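Local coordinates for fucolectin-related protein (Streptococcus pneumoniae, PDB 2WMF), which probably hydrolyses glycosidic bonds in host blood-group carbohydrate antigens, acting as the catalytic module of a family 98 glycoside hydrolase, at residues E77-K85 / E96-M104; A276-T284 / Y423-Y434. All coordinates share one frame; numbering follows the deposited sequence.

Contacts 1 and 2 illustrate two levels of organisation in one chain, within the barrel and between barrel and C-terminal region. Contact 1 joins strand 74-79 to helix 95-111, neighbours in sequence within the eight-stranded parallel (beta/alpha)8 barrel. Contact 2 comes later in the chain and spans 138 intervening residues, setting barrel helix 272-283 against the hairpin of strands 423-427 and 430-434, which belongs to an antiparallel sheet of the C-terminal region. The centres of contact 1 and contact 2 lie about 37 Å apart, on opposite sides of the chain's centre. The nearest atoms of contact 1 and contact 2 are about 14 Å apart. One contact thus builds the barrel wall; the other fastens that barrel to the beta-rich part.

Contact 1 of 2, residues E77-K85 / E96-M104; sequences ELHPAKVCK and ELREWYVKM
Strand 77-79 and helix 96-104 run nearly antiparallel, at 156° with their axes 10.1 Å apart, and the loop after the strand carries on along the helix until Val83 faces Leu97. Trp100 is the centrepiece, its indole swung toward the strand and loop by a CG anti to the backbone N (chi1 -174°). Over one face lie two CH-pi donors: Pro80 CA, 3.8 Å from the centroid of the six-membered ring, and Val83 CG2, 3.8 Å from that of the five-membered ring. Met104 CG of the same helix sits on the opposite face, so the indole is sandwiched. Pro80 also turns its CB to Leu97 CD1, a tight 3.3 Å, while its CG approaches Tyr101 OH at 3.7 Å. On the strand itself, Leu78 CD1 packs on Met104 CB at 3.7 Å, and Leu78 CB meets Trp100 CH2. The contact is essentially apolar; the polar ends find partners nearby, Trp100 NE1 at Gly52 O and Tyr101 OH at Val118 O. This is the first half of the beta-alpha-beta unit 74-79, 95-111, 115-121, and Leu78 also touches Val115 and Leu117 on the next barrel strand.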
loop_
_atom_site.group_PDB
_atom_site.type_symbol
_atom_site.label_atom_id
_atom_site.label_comp_id
_atom_site.label_asym_id
_atom_site.label_seq_id
_atom_site.Cartn_x
_atom_site.Cartn_y
_atom_site.Cartn_z
ATOM N N GLU A 77 11.025 -10.891 -0.627
ATOM C CA GLU A 77 10.471 -11.461 -1.871
ATOM C C GLU A 77 11.647 -11.736 -2.823
ATOM O O GLU A 77 12.572 -10.930 -2.925
ATOM C CB GLU A 77 9.498 -10.471 -2.547
ATOM C CG GLU A 77 9.265 -10.804 -4.039
ATOM C CD GLU A 77 8.535 -9.747 -4.830
ATOM O OE1 GLU A 77 7.571 -9.174 -4.321
ATOM O OE2 GLU A 77 8.894 -9.507 -6.028
ATOM N N LEU A 78 11.629 -12.921 -3.427
ATOM C CA LEU A 78 12.635 -13.333 -4.378
ATOM C C LEU A 78 11.988 -13.475 -5.732
ATOM O O LEU A 78 11.230 -14.376 -5.954
ATOM C CB LEU A 78 13.285 -14.657 -3.958
ATOM C CG LEU A 78 14.158 -14.588 -2.685
ATOM C CD1 LEU A 78 14.461 -16.046 -2.211
ATOM C CD2 LEU A 78 15.473 -13.831 -2.905
ATOM N N HIS A 79 12.307 -12.542 -6.633
ATOM C CA HIS A 79 11.751 -12.482 -7.973
ATOM C C HIS A 79 12.856 -12.881 -8.971
ATOM O O HIS A 79 13.896 -12.240 -9.020
ATOM C CB HIS A 79 11.258 -11.049 -8.306
ATOM C CG HIS A 79 10.354 -10.987 -9.508
ATOM N ND1 HIS A 79 10.564 -11.730 -10.657
ATOM C CD2 HIS A 79 9.227 -10.268 -9.727
ATOM C CE1 HIS A 79 9.582 -11.474 -11.516
ATOM N NE2 HIS A 79 8.752 -10.604 -10.968
ATOM N N PRO A 80 12.630 -13.949 -9.745
ATOM C CA PRO A 80 13.718 -14.436 -10.588
ATOM C C PRO A 80 14.119 -13.451 -11.684
ATOM O O PRO A 80 15.266 -13.482 -12.129
ATOM C CB PRO A 80 13.164 -15.753 -11.164
ATOM C CG PRO A 80 11.652 -15.592 -11.113
ATOM C CD PRO A 80 11.401 -14.765 -9.876
ATOM N N ALA A 81 13.189 -12.585 -12.096
ATOM C CA ALA A 81 13.536 -11.419 -12.939
ATOM C C ALA A 81 14.395 -11.818 -14.150
ATOM O O ALA A 81 13.929 -12.585 -14.975
ATOM C CB ALA A 81 14.211 -10.325 -12.093
ATOM N N LYS A 82 15.659 -11.380 -14.213
ATOM C CA LYS A 82 16.474 -11.570 -15.451
ATOM C C LYS A 82 16.901 -13.024 -15.679
ATOM O O LYS A 82 17.355 -13.368 -16.762
ATOM C CB LYS A 82 17.708 -10.683 -15.450
ATOM C CG LYS A 82 17.430 -9.191 -15.436
ATOM C CD LYS A 82 18.715 -8.428 -15.336
ATOM C CE LYS A 82 19.510 -8.484 -16.656
ATOM N NZ LYS A 82 20.827 -7.775 -16.480
ATOM N N VAL A 83 16.741 -13.863 -14.670
ATOM C CA VAL A 83 16.995 -15.301 -14.799
ATOM C C VAL A 83 15.966 -15.947 -15.727
ATOM O O VAL A 83 16.261 -16.953 -16.368
ATOM C CB VAL A 83 16.998 -15.981 -13.394
ATOM C CG1 VAL A 83 17.004 -17.520 -13.501
ATOM C CG2 VAL A 83 18.189 -15.480 -12.594
ATOM N N CYS A 84 14.767 -15.352 -15.819
ATOM C CA CYS A 84 13.714 -15.875 -16.663
ATOM C C CYS A 84 14.039 -15.702 -18.152
ATOM O O CYS A 84 14.462 -14.622 -18.589
ATOM C CB CYS A 84 12.357 -15.194 -16.380
ATOM S SG CYS A 84 11.782 -15.240 -14.656
ATOM N N LYS A 85 13.686 -16.731 -18.901
ATOM C CA LYS A 85 13.909 -16.800 -20.356
ATOM C C LYS A 85 12.714 -17.446 -21.039
ATOM O O LYS A 85 12.195 -18.428 -20.538
ATOM C CB LYS A 85 15.154 -17.650 -20.660
ATOM C CG LYS A 85 16.471 -17.080 -20.142
ATOM C CD LYS A 85 16.663 -15.699 -20.728
ATOM C CE LYS A 85 18.034 -15.212 -20.577
ATOM N NZ LYS A 85 18.310 -14.826 -19.237
ATOM N N GLU A 96 17.553 -23.456 -15.244
ATOM C CA GLU A 96 18.192 -22.285 -14.668
ATOM C C GLU A 96 17.277 -21.609 -13.637
ATOM O O GLU A 96 17.740 -21.135 -12.613
ATOM C CB GLU A 96 18.571 -21.284 -15.759
ATOM C CG GLU A 96 19.689 -21.738 -16.706
ATOM C CD GLU A 96 19.243 -22.836 -17.715
ATOM O OE1 GLU A 96 18.052 -22.885 -18.131
ATOM O OE2 GLU A 96 20.104 -23.684 -18.079
ATOM N N LEU A 97 15.973 -21.559 -13.919
ATOM C CA LEU A 97 15.019 -20.996 -12.944
ATOM C C LEU A 97 15.034 -21.764 -11.617
ATOM O O LEU A 97 15.139 -21.189 -10.538
ATOM C CB LEU A 97 13.594 -20.960 -13.519
ATOM C CG LEU A 97 12.558 -20.258 -12.646
ATOM C CD1 LEU A 97 12.943 -18.761 -12.503
ATOM C CD2 LEU A 97 11.132 -20.440 -13.196
ATOM N N ARG A 98 14.916 -23.088 -11.704
ATOM C CA ARG A 98 14.872 -23.914 -10.506
ATOM C C ARG A 98 16.220 -23.786 -9.732
ATOM O O ARG A 98 16.247 -23.639 -8.501
ATOM C CB ARG A 98 14.578 -25.365 -10.895
ATOM C CG ARG A 98 13.209 -25.631 -11.494
ATOM C CD ARG A 98 12.932 -27.121 -11.580
ATOM N NE ARG A 98 11.759 -27.469 -12.367
ATOM C CZ ARG A 98 11.277 -28.706 -12.465
ATOM N NH1 ARG A 98 11.859 -29.705 -11.815
ATOM N NH2 ARG A 98 10.201 -28.962 -13.189
ATOM N N GLU A 99 17.321 -23.786 -10.480
ATOM C CA GLU A 99 18.654 -23.644 -9.904
ATOM C C GLU A 99 18.764 -22.344 -9.101
ATOM O O GLU A 99 19.320 -22.331 -7.989
ATOM C CB GLU A 99 19.731 -23.709 -11.007
ATOM C CG GLU A 99 20.257 -25.100 -11.138
ATOM C CD GLU A 99 21.017 -25.405 -12.419
ATOM O OE1 GLU A 99 21.420 -24.462 -13.157
ATOM O OE2 GLU A 99 21.195 -26.637 -12.681
ATOM N N TRP A 100 18.228 -21.261 -9.670
ATOM C CA TRP A 100 18.246 -19.968 -9.008
ATOM C C TRP A 100 17.402 -19.990 -7.735
ATOM O O TRP A 100 17.857 -19.517 -6.698
ATOM C CB TRP A 100 17.749 -18.860 -9.948
ATOM C CG TRP A 100 17.893 -17.478 -9.351
ATOM C CD1 TRP A 100 19.002 -16.699 -9.362
ATOM C CD2 TRP A 100 16.875 -16.722 -8.662
ATOM N NE1 TRP A 100 18.753 -15.503 -8.715
ATOM C CE2 TRP A 100 17.453 -15.486 -8.288
ATOM C CE3 TRP A 100 15.540 -16.974 -8.320
ATOM C CZ2 TRP A 100 16.741 -14.503 -7.592
ATOM C CZ3 TRP A 100 14.835 -15.991 -7.644
ATOM C CH2 TRP A 100 15.429 -14.776 -7.289
ATOM N N TYR A 101 16.179 -20.520 -7.820
ATOM C CA TYR A 101 15.324 -20.631 -6.617
ATOM C C TYR A 101 16.052 -21.381 -5.489
ATOM O O TYR A 101 16.065 -20.929 -4.358
ATOM C CB TYR A 101 14.025 -21.364 -6.923
ATOM C CG TYR A 101 12.966 -20.597 -7.725
ATOM C CD1 TYR A 101 12.653 -19.262 -7.459
ATOM C CD2 TYR A 101 12.243 -21.245 -8.712
ATOM C CE1 TYR A 101 11.661 -18.600 -8.194
ATOM C CE2 TYR A 101 11.251 -20.588 -9.453
ATOM C CZ TYR A 101 10.978 -19.262 -9.185
ATOM O OH TYR A 101 9.993 -18.652 -9.920
ATOM N N VAL A 102 16.654 -22.512 -5.844
ATOM C CA VAL A 102 17.362 -23.368 -4.886
ATOM C C VAL A 102 18.585 -22.668 -4.323
ATOM O O VAL A 102 18.797 -22.680 -3.103
ATOM C CB VAL A 102 17.719 -24.748 -5.506
ATOM C CG1 VAL A 102 18.672 -25.542 -4.573
ATOM C CG2 VAL A 102 16.433 -25.557 -5.806
ATOM N N LYS A 103 19.367 -22.031 -5.175
ATOM C CA LYS A 103 20.487 -21.189 -4.717
ATOM C C LYS A 103 20.039 -20.186 -3.664
ATOM O O LYS A 103 20.645 -20.046 -2.624
ATOM C CB LYS A 103 21.154 -20.458 -5.908
ATOM C CG LYS A 103 22.295 -19.507 -5.531
ATOM C CD LYS A 103 22.624 -18.593 -6.714
ATOM C CE LYS A 103 23.559 -17.462 -6.332
ATOM N NZ LYS A 103 24.987 -17.873 -6.407
ATOM N N MET A 104 18.961 -19.455 -3.958
ATOM C CA MET A 104 18.487 -18.427 -3.054
ATOM C C MET A 104 17.883 -19.006 -1.762
ATOM O O MET A 104 18.053 -18.447 -0.677
ATOM C CB MET A 104 17.504 -17.494 -3.781
ATOM C CG MET A 104 18.168 -16.742 -4.920
ATOM S SD MET A 104 19.678 -15.832 -4.506
ATOM C CE MET A 104 19.238 -14.814 -3.106
#

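Contact 2 of 2, residues A276-T284 / Y423-Y434; sequences AMEMMNVYT and YAQRVGNSWYIY
A beta hairpin, strands 423-427 and 430-434 joined by a type II' turn from Val427 to Ser430, packs against the later turns of barrel helix 272-283 and so forms part of the interface between the (beta/alpha)8 barrel and the C-terminal beta region. The axes of helix 276-283 and strand 430-434 pass 10.1 Å apart. Of the hairpin residues, Tyr434 buries the most area against the helix segment. One face of its ring receives Met277 CE in a CH-pi contact, 4.2 Å from the centroid, and the other is covered by Tyr423 of the partner strand. Its hydroxyl donates to Asn281 OD1 at 2.7 Å, in the carbonyl plane and on a lone pair (C=O...O angle 122°), while Tyr366 N gives that hydroxyl a second partner. Asn281 OD1 also accepts from a water that bonds to Tyr423 OH, so Tyr434 directly and Tyr423 through the water converge on this side-chain oxygen.

Met280 extends between Tyr432 and Tyr434. Its SD lies at the edge of the Tyr432 ring, a Met-aromatic contact, and 3.8 Å from Tyr434 CD2. Thr284 CG2 sits over a face of Tyr432, 4.0 Å from the centroid. Tyr283 meets the same ring obliquely, and a second water links the hydroxyls of Tyr283 and Tyr432, which also bond to Asn323 O and His319 NE2 respectively. The extended chain of Gln425 carries its amide to Thr284; OE1 bonds His372 ND1 and a water. With OG1 placed between backbone N and carbonyl carbon (chi1 61°), Thr284 donates back to Met280 O at 2.9 Å, approaching from the face opposite that used by Thr284 N, while its OG1 accepts a weak hydrogen bond from Gln425 NE2, also 2.9 Å long.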
loop_
_atom_site.group_PDB
_atom_site.type_symbol
_atom_site.label_atom_id
_atom_site.label_comp_id
_atom_site.label_asym_id
_atom_site.label_seq_id
_atom_site.Cartn_x
_atom_site.Cartn_y
_atom_site.Cartn_z
ATOM N N ALA A 276 3.597 6.326 1.617
ATOM C CA ALA A 276 2.918 6.116 2.915
ATOM C C ALA A 276 1.412 6.384 2.877
ATOM O O ALA A 276 0.618 5.654 3.525
ATOM C CB ALA A 276 3.598 6.905 4.020
ATOM N N MET A 277 0.999 7.408 2.132
ATOM C CA MET A 277 -0.438 7.665 1.979
ATOM C C MET A 277 -1.173 6.502 1.261
ATOM O O MET A 277 -2.295 6.110 1.647
ATOM C CB MET A 277 -0.649 8.989 1.269
ATOM C CG MET A 277 -0.163 10.175 2.131
ATOM S SD MET A 277 0.334 11.698 1.236
ATOM C CE MET A 277 -1.014 11.841 0.182
ATOM N N GLU A 278 -0.547 5.925 0.227
ATOM C CA GLU A 278 -1.058 4.698 -0.391
ATOM C C GLU A 278 -1.170 3.537 0.653
ATOM O O GLU A 278 -2.162 2.819 0.661
ATOM C CB GLU A 278 -0.229 4.280 -1.622
ATOM C CG GLU A 278 -0.069 5.326 -2.712
ATOM C CD GLU A 278 0.322 4.716 -4.031
ATOM O OE1 GLU A 278 -0.177 3.625 -4.363
ATOM O OE2 GLU A 278 1.176 5.296 -4.746
ATOM N N MET A 279 -0.161 3.399 1.519
ATOM C CA MET A 279 -0.237 2.395 2.577
ATOM C C MET A 279 -1.401 2.714 3.533
ATOM O O MET A 279 -2.111 1.810 3.978
ATOM C CB MET A 279 1.061 2.315 3.398
ATOM C CG MET A 279 2.317 1.959 2.545
ATOM S SD MET A 279 3.854 2.195 3.498
ATOM C CE MET A 279 3.757 0.883 4.721
ATOM N N MET A 280 -1.600 4.004 3.855
ATOM C CA MET A 280 -2.736 4.385 4.697
ATOM C C MET A 280 -4.107 3.952 4.139
ATOM O O MET A 280 -4.956 3.552 4.882
ATOM C CB MET A 280 -2.749 5.890 4.920
ATOM C CG MET A 280 -3.772 6.347 5.945
ATOM S SD MET A 280 -3.874 8.146 6.139
ATOM C CE MET A 280 -2.369 8.445 7.057
ATOM N N ASN A 281 -4.314 4.024 2.817
ATOM C CA ASN A 281 -5.543 3.564 2.193
ATOM C C ASN A 281 -5.799 2.090 2.473
ATOM O O ASN A 281 -6.960 1.671 2.589
ATOM C CB ASN A 281 -5.452 3.762 0.669
ATOM C CG ASN A 281 -5.622 5.216 0.234
ATOM O OD1 ASN A 281 -5.814 6.134 1.049
ATOM N ND2 ASN A 281 -5.491 5.431 -1.080
ATOM N N VAL A 282 -4.709 1.333 2.508
ATOM C CA VAL A 282 -4.770 -0.135 2.747
ATOM C C VAL A 282 -5.040 -0.377 4.246
ATOM O O VAL A 282 -6.042 -1.048 4.617
ATOM C CB VAL A 282 -3.494 -0.822 2.243
ATOM C CG1 VAL A 282 -3.426 -2.267 2.738
ATOM C CG2 VAL A 282 -3.432 -0.737 0.666
ATOM N N TYR A 283 -4.177 0.191 5.067
ATOM C CA TYR A 283 -4.270 0.096 6.550
ATOM C C TYR A 283 -5.688 0.409 7.058
ATOM O O TYR A 283 -6.316 -0.392 7.788
ATOM C CB TYR A 283 -3.223 1.017 7.181
ATOM C CG TYR A 283 -3.378 1.157 8.660
ATOM C CD1 TYR A 283 -2.744 0.275 9.519
ATOM C CD2 TYR A 283 -4.083 2.219 9.210
ATOM C CE1 TYR A 283 -2.871 0.412 10.904
ATOM C CE2 TYR A 283 -4.203 2.366 10.606
ATOM C CZ TYR A 283 -3.592 1.453 11.441
ATOM O OH TYR A 283 -3.753 1.603 12.842
ATOM N N THR A 284 -6.201 1.595 6.706
ATOM C CA THR A 284 -7.511 2.029 7.215
ATOM C C THR A 284 -8.671 1.217 6.668
ATOM O O THR A 284 -9.772 1.296 7.199
ATOM C CB THR A 284 -7.769 3.541 6.981
ATOM O OG1 THR A 284 -7.756 3.829 5.576
ATOM C CG2 THR A 284 -6.712 4.401 7.717
ATOM N N TYR A 423 -8.508 15.348 2.774
ATOM C CA TYR A 423 -8.992 13.997 3.020
ATOM C C TYR A 423 -8.921 13.745 4.528
ATOM O O TYR A 423 -7.863 13.912 5.153
ATOM C CB TYR A 423 -8.144 12.969 2.305
ATOM C CG TYR A 423 -8.398 11.546 2.748
ATOM C CD1 TYR A 423 -9.427 10.782 2.205
ATOM C CD2 TYR A 423 -7.610 10.971 3.732
ATOM C CE1 TYR A 423 -9.653 9.453 2.580
ATOM C CE2 TYR A 423 -7.815 9.646 4.148
ATOM C CZ TYR A 423 -8.863 8.889 3.579
ATOM O OH TYR A 423 -9.019 7.565 3.994
ATOM N N ALA A 424 -10.044 13.345 5.107
ATOM C CA ALA A 424 -10.063 12.871 6.508
ATOM C C ALA A 424 -11.047 11.726 6.669
ATOM O O ALA A 424 -12.148 11.761 6.128
ATOM C CB ALA A 424 -10.379 13.993 7.515
ATOM N N GLN A 425 -10.616 10.723 7.422
ATOM C CA GLN A 425 -11.371 9.511 7.703
ATOM C C GLN A 425 -11.345 9.257 9.216
ATOM O O GLN A 425 -10.292 9.235 9.807
ATOM C CB GLN A 425 -10.778 8.309 6.970
ATOM C CG GLN A 425 -11.588 7.067 7.156
ATOM C CD GLN A 425 -10.975 5.775 6.584
ATOM O OE1 GLN A 425 -11.627 4.698 6.642
ATOM N NE2 GLN A 425 -9.744 5.871 5.987
ATOM N N ARG A 426 -12.519 9.038 9.805
ATOM C CA ARG A 426 -12.613 8.648 11.219
ATOM C C ARG A 426 -12.511 7.121 11.309
ATOM O O ARG A 426 -13.211 6.394 10.598
ATOM C CB ARG A 426 -13.862 9.186 11.837
ATOM C CG ARG A 426 -13.895 8.977 13.348
ATOM C CD ARG A 426 -13.004 9.938 14.078
ATOM N NE ARG A 426 -13.011 9.597 15.499
ATOM C CZ ARG A 426 -12.480 10.347 16.450
ATOM N NH1 ARG A 426 -11.782 11.456 16.160
ATOM N NH2 ARG A 426 -12.544 9.950 17.713
ATOM N N VAL A 427 -11.543 6.675 12.104
ATOM C CA VAL A 427 -11.245 5.253 12.310
ATOM C C VAL A 427 -11.210 5.040 13.816
ATOM O O VAL A 427 -10.230 5.363 14.445
ATOM C CB VAL A 427 -9.905 4.878 11.661
ATOM C CG1 VAL A 427 -9.585 3.405 11.874
ATOM C CG2 VAL A 427 -9.919 5.214 10.160
ATOM N N GLY A 428 -12.305 4.545 14.389
ATOM C CA GLY A 428 -12.376 4.395 15.836
ATOM C C GLY A 428 -12.156 5.722 16.533
ATOM O O GLY A 428 -12.841 6.687 16.216
ATOM N N ASN A 429 -11.167 5.788 17.431
ATOM C CA ASN A 429 -10.871 7.021 18.176
ATOM C C ASN A 429 -9.796 7.865 17.532
ATOM O O ASN A 429 -9.192 8.687 18.198
ATOM C CB ASN A 429 -10.486 6.719 19.644
ATOM C CG ASN A 429 -9.239 5.853 19.783
ATOM O OD1 ASN A 429 -9.017 4.935 19.021
ATOM N ND2 ASN A 429 -8.457 6.117 20.805
ATOM N N SER A 430 -9.598 7.691 16.226
ATOM C CA SER A 430 -8.588 8.458 15.504
ATOM C C SER A 430 -9.116 9.109 14.209
ATOM O O SER A 430 -10.097 8.631 13.613
ATOM C CB SER A 430 -7.416 7.581 15.110
ATOM O OG SER A 430 -6.812 6.962 16.217
ATOM N N TRP A 431 -8.430 10.176 13.798
ATOM C CA TRP A 431 -8.565 10.754 12.486
ATOM C C TRP A 431 -7.324 10.410 11.675
ATOM O O TRP A 431 -6.196 10.598 12.143
ATOM C CB TRP A 431 -8.651 12.295 12.563
ATOM C CG TRP A 431 -9.979 12.858 12.994
ATOM C CD1 TRP A 431 -10.261 13.552 14.182
ATOM C CD2 TRP A 431 -11.157 12.898 12.215
ATOM N NE1 TRP A 431 -11.575 13.980 14.176
ATOM C CE2 TRP A 431 -12.150 13.632 12.969
ATOM C CE3 TRP A 431 -11.482 12.431 10.944
ATOM C CZ2 TRP A 431 -13.409 13.886 12.476
ATOM C CZ3 TRP A 431 -12.755 12.710 10.455
ATOM C CH2 TRP A 431 -13.706 13.402 11.232
ATOM N N TYR A 432 -7.548 9.953 10.440
ATOM C CA TYR A 432 -6.502 9.685 9.444
ATOM C C TYR A 432 -6.693 10.733 8.312
ATOM O O TYR A 432 -7.781 10.847 7.739
ATOM C CB TYR A 432 -6.594 8.250 8.892
ATOM C CG TYR A 432 -6.020 7.271 9.877
ATOM C CD1 TYR A 432 -4.692 6.885 9.767
ATOM C CD2 TYR A 432 -6.738 6.853 11.000
ATOM C CE1 TYR A 432 -4.079 6.092 10.722
ATOM C CE2 TYR A 432 -6.134 6.030 11.994
ATOM C CZ TYR A 432 -4.813 5.651 11.865
ATOM O OH TYR A 432 -4.212 4.868 12.839
ATOM N N ILE A 433 -5.633 11.482 8.014
ATOM C CA ILE A 433 -5.729 12.716 7.250
ATOM C C ILE A 433 -4.604 12.802 6.206
ATOM O O ILE A 433 -3.461 12.435 6.489
ATOM C CB ILE A 433 -5.562 13.933 8.195
ATOM C CG1 ILE A 433 -6.592 13.890 9.327
ATOM C CG2 ILE A 433 -5.597 15.238 7.444
ATOM C CD1 ILE A 433 -5.984 14.217 10.657
ATOM N N TYR A 434 -4.917 13.342 5.035
ATOM C CA TYR A 434 -3.889 13.777 4.089
ATOM C C TYR A 434 -4.383 14.827 3.103
ATOM O O TYR A 434 -5.572 15.021 2.897
ATOM C CB TYR A 434 -3.195 12.618 3.383
ATOM C CG TYR A 434 -3.986 11.599 2.576
ATOM C CD1 TYR A 434 -4.718 11.971 1.438
ATOM C CD2 TYR A 434 -3.973 10.221 2.916
ATOM C CE1 TYR A 434 -5.435 11.032 0.701
ATOM C CE2 TYR A 434 -4.645 9.275 2.154
ATOM C CZ TYR A 434 -5.370 9.663 1.034
ATOM O OH TYR A 434 -6.010 8.729 0.251
HETATM O O HOH W 1 -6.479 6.170 3.972
HETATM O O HOH W 2 -6.011 3.250 14.358
HETATM O O HOH W 3 -11.344 2.608 4.591
#